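Local coordinates for hypothetical protein aq_1665 (Aquifex aeolicus, PDB 1XM7), which is of unknown function but is a member of the calcineurin-like phosphoesterase family, probably with hydrolase activity, at residues A[32-37]-A[64-69]. Residues are numbered along the deposited sequence; the frame is centred on the assembly and turned at random.
Sequences VILTNL and LRIWKA
L34 and L37 of segment 32-37 (helix 29-38) meet I66 and W67 of segment 64-69 (helix 63-69) across two nearly parallel segments, whose axes run at 12° to each other and come within 10.6 Å. The CA atoms of L34 and W67 are 6.8 Å apart and set the register. The interface is small and wholly apolar, with 186 Å² buried in all.

L34 divides its two methyls between I66 and W67. Its CD1 lies 4.0 Å from CG2 of I66, the branch methyl rather than the longer CG1 arm. Its CD2 lies 4.1 Å from CB of W67 and near the plane of the indole, at the ring's edge. The L34 side chain stands at about a right angle to that of W67.

One turn on, L37 meets the benzene part of the indole. Its CD1 is 3.7 Å from CZ3 of W67, and the approach is oblique. With CG anti to the backbone N (chi1 161°) and chi2 at -82°, the W67 ring extends beside its helix to L37. The indole is further held by a hydrogen bond from NE1 to the carbonyl oxygen of Y91, and its ring also meets those of F53 and F92.

The contact joins two helices on one side of the mixed sheet that contains strands 4-7 and 46-49. L37 and W67 both pack on L47 of strand 46-49. L37 also touches I7 of the adjacent, parallel strand 4-7, as does I33 from the same helix.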
ATOM      1  N   VAL A  32       9.247  -8.972   9.890  1.00 32.56           N
ATOM      2  CA  VAL A  32       9.465  -7.587  10.275  1.00 31.62           C
ATOM      3  C   VAL A  32       8.239  -6.739  10.004  1.00 31.54           C
ATOM      4  O   VAL A  32       7.849  -5.922  10.835  1.00 31.97           O
ATOM      5  CB  VAL A  32      10.656  -6.993   9.529  1.00 32.40           C
ATOM      6  CG1 VAL A  32      10.707  -5.486   9.738  1.00 29.83           C
ATOM      7  CG2 VAL A  32      11.938  -7.656  10.018  1.00 30.60           C
ATOM      8  N   ILE A  33       7.631  -6.933   8.840  1.00 30.97           N
ATOM      9  CA  ILE A  33       6.430  -6.186   8.473  1.00 30.11           C
ATOM     10  C   ILE A  33       5.292  -6.501   9.436  1.00 29.55           C
ATOM     11  O   ILE A  33       4.659  -5.599   9.978  1.00 30.73           O
ATOM     12  CB  ILE A  33       5.955  -6.540   7.039  1.00 29.73           C
ATOM     13  CG1 ILE A  33       6.887  -5.908   5.997  1.00 28.29           C
ATOM     14  CG2 ILE A  33       4.509  -6.084   6.847  1.00 27.18           C
ATOM     15  CD1 ILE A  33       6.637  -6.397   4.568  1.00 27.41           C
ATOM     16  N   LEU A  34       5.028  -7.790   9.625  1.00 29.29           N
ATOM     17  CA  LEU A  34       3.968  -8.243  10.522  1.00 30.43           C
ATOM     18  C   LEU A  34       4.188  -7.756  11.952  1.00 30.31           C
ATOM     19  O   LEU A  34       3.237  -7.496  12.687  1.00 29.36           O
ATOM     20  CB  LEU A  34       3.892  -9.769  10.506  1.00 29.54           C
ATOM     21  CG  LEU A  34       3.461 -10.368   9.160  1.00 29.96           C
ATOM     22  CD1 LEU A  34       3.557 -11.892   9.213  1.00 26.46           C
ATOM     23  CD2 LEU A  34       2.037  -9.917   8.837  1.00 27.29           C
ATOM     24  N   THR A  35       5.452  -7.633  12.335  1.00 30.61           N
ATOM     25  CA  THR A  35       5.797  -7.172  13.659  1.00 31.44           C
ATOM     26  C   THR A  35       5.402  -5.716  13.810  1.00 31.53           C
ATOM     27  O   THR A  35       4.703  -5.355  14.758  1.00 31.29           O
ATOM     28  CB  THR A  35       7.300  -7.326  13.916  1.00 32.03           C
ATOM     29  OG1 THR A  35       7.608  -8.716  14.071  1.00 33.83           O
ATOM     30  CG2 THR A  35       7.712  -6.581  15.175  1.00 33.49           C
ATOM     31  N   ASN A  36       5.829  -4.885  12.863  1.00 32.28           N
ATOM     32  CA  ASN A  36       5.522  -3.453  12.906  1.00 33.21           C
ATOM     33  C   ASN A  36       4.041  -3.137  12.845  1.00 32.91           C
ATOM     34  O   ASN A  36       3.612  -2.058  13.256  1.00 33.21           O
ATOM     35  CB  ASN A  36       6.258  -2.723  11.784  1.00 34.40           C
ATOM     36  CG  ASN A  36       7.752  -2.587  12.061  1.00 36.01           C
ATOM     37  OD1 ASN A  36       8.564  -2.527  11.137  1.00 39.78           O
ATOM     38  ND2 ASN A  36       8.118  -2.525  13.341  1.00 34.89           N
ATOM     39  N   LEU A  37       3.257  -4.074  12.325  1.00 32.80           N
ATOM     40  CA  LEU A  37       1.818  -3.878  12.252  1.00 33.33           C
ATOM     41  C   LEU A  37       1.258  -4.309  13.582  1.00 34.13           C
ATOM     42  O   LEU A  37       0.313  -3.712  14.097  1.00 33.63           O
ATOM     43  CB  LEU A  37       1.198  -4.739  11.157  1.00 32.06           C
ATOM     44  CG  LEU A  37       1.498  -4.331   9.720  1.00 31.83           C
ATOM     45  CD1 LEU A  37       0.943  -5.395   8.805  1.00 30.99           C
ATOM     46  CD2 LEU A  37       0.895  -2.964   9.406  1.00 30.69           C
ATOM     47  N   LEU A  64       0.303 -15.461   6.493  1.00 30.52           N
ATOM     48  CA  LEU A  64      -1.064 -15.057   6.205  1.00 31.23           C
ATOM     49  C   LEU A  64      -2.024 -15.278   7.367  1.00 31.61           C
ATOM     50  O   LEU A  64      -2.902 -14.452   7.617  1.00 31.56           O
ATOM     51  CB  LEU A  64      -1.575 -15.773   4.944  1.00 31.14           C
ATOM     52  CG  LEU A  64      -0.785 -15.502   3.655  1.00 30.63           C
ATOM     53  CD1 LEU A  64      -1.596 -15.976   2.465  1.00 30.75           C
ATOM     54  CD2 LEU A  64      -0.468 -14.012   3.521  1.00 29.95           C
ATOM     55  N   ARG A  65      -1.863 -16.391   8.071  1.00 31.91           N
ATOM     56  CA  ARG A  65      -2.720 -16.687   9.206  1.00 33.21           C
ATOM     57  C   ARG A  65      -2.486 -15.577  10.231  1.00 32.46           C
ATOM     58  O   ARG A  65      -3.426 -15.060  10.828  1.00 30.87           O
ATOM     59  CB  ARG A  65      -2.359 -18.061   9.784  1.00 36.47           C
ATOM     60  CG  ARG A  65      -3.378 -18.633  10.777  1.00 44.05           C
ATOM     61  CD  ARG A  65      -3.116 -20.123  11.106  1.00 50.14           C
ATOM     62  NE  ARG A  65      -3.335 -20.996   9.947  1.00 57.43           N
ATOM     63  CZ  ARG A  65      -3.196 -22.325   9.949  1.00 60.73           C
ATOM     64  NH1 ARG A  65      -2.837 -22.964  11.061  1.00 62.47           N
ATOM     65  NH2 ARG A  65      -3.395 -23.017   8.830  1.00 61.26           N
ATOM     66  N   ILE A  66      -1.222 -15.198  10.406  1.00 31.96           N
ATOM     67  CA  ILE A  66      -0.854 -14.146  11.345  1.00 31.28           C
ATOM     68  C   ILE A  66      -1.494 -12.826  10.930  1.00 32.36           C
ATOM     69  O   ILE A  66      -2.115 -12.136  11.745  1.00 33.91           O
ATOM     70  CB  ILE A  66       0.683 -13.982  11.418  1.00 29.08           C
ATOM     71  CG1 ILE A  66       1.294 -15.215  12.083  1.00 26.02           C
ATOM     72  CG2 ILE A  66       1.046 -12.715  12.189  1.00 25.56           C
ATOM     73  CD1 ILE A  66       2.799 -15.269  12.000  1.00 25.34           C
ATOM     74  N   TRP A  67      -1.347 -12.473   9.660  1.00 31.63           N
ATOM     75  CA  TRP A  67      -1.943 -11.248   9.143  1.00 31.27           C
ATOM     76  C   TRP A  67      -3.438 -11.213   9.456  1.00 32.32           C
ATOM     77  O   TRP A  67      -3.968 -10.214   9.930  1.00 32.52           O
ATOM     78  CB  TRP A  67      -1.724 -11.176   7.628  1.00 30.34           C
ATOM     79  CG  TRP A  67      -2.643 -10.239   6.914  1.00 27.40           C
ATOM     80  CD1 TRP A  67      -3.926 -10.491   6.507  1.00 25.58           C
ATOM     81  CD2 TRP A  67      -2.366  -8.887   6.560  1.00 26.53           C
ATOM     82  NE1 TRP A  67      -4.462  -9.373   5.921  1.00 25.33           N
ATOM     83  CE2 TRP A  67      -3.527  -8.372   5.939  1.00 25.31           C
ATOM     84  CE3 TRP A  67      -1.246  -8.056   6.707  1.00 27.37           C
ATOM     85  CZ2 TRP A  67      -3.603  -7.062   5.467  1.00 25.07           C
ATOM     86  CZ3 TRP A  67      -1.321  -6.744   6.234  1.00 26.15           C
ATOM     87  CH2 TRP A  67      -2.494  -6.264   5.622  1.00 27.64           C
ATOM     88  N   LYS A  68      -4.105 -12.325   9.176  1.00 32.84           N
ATOM     89  CA  LYS A  68      -5.532 -12.462   9.403  1.00 32.74           C
ATOM     90  C   LYS A  68      -5.865 -12.201  10.871  1.00 33.15           C
ATOM     91  O   LYS A  68      -6.859 -11.556  11.184  1.00 34.92           O
ATOM     92  CB  LYS A  68      -5.968 -13.875   8.998  1.00 34.55           C
ATOM     93  CG  LYS A  68      -7.454 -14.046   8.737  1.00 37.12           C
ATOM     94  CD  LYS A  68      -7.790 -15.488   8.359  1.00 40.28           C
ATOM     95  CE  LYS A  68      -9.290 -15.650   8.074  1.00 44.22           C
ATOM     96  NZ  LYS A  68      -9.665 -17.032   7.620  1.00 45.49           N
ATOM     97  N   ALA A  69      -5.014 -12.689  11.767  1.00 33.04           N
ATOM     98  CA  ALA A  69      -5.226 -12.532  13.200  1.00 30.98           C
ATOM     99  C   ALA A  69      -5.107 -11.093  13.687  1.00 32.26           C
ATOM    100  O   ALA A  69      -5.734 -10.719  14.680  1.00 33.73           O
ATOM    101  CB  ALA A  69      -4.252 -13.412  13.960  1.00 27.68           C
TER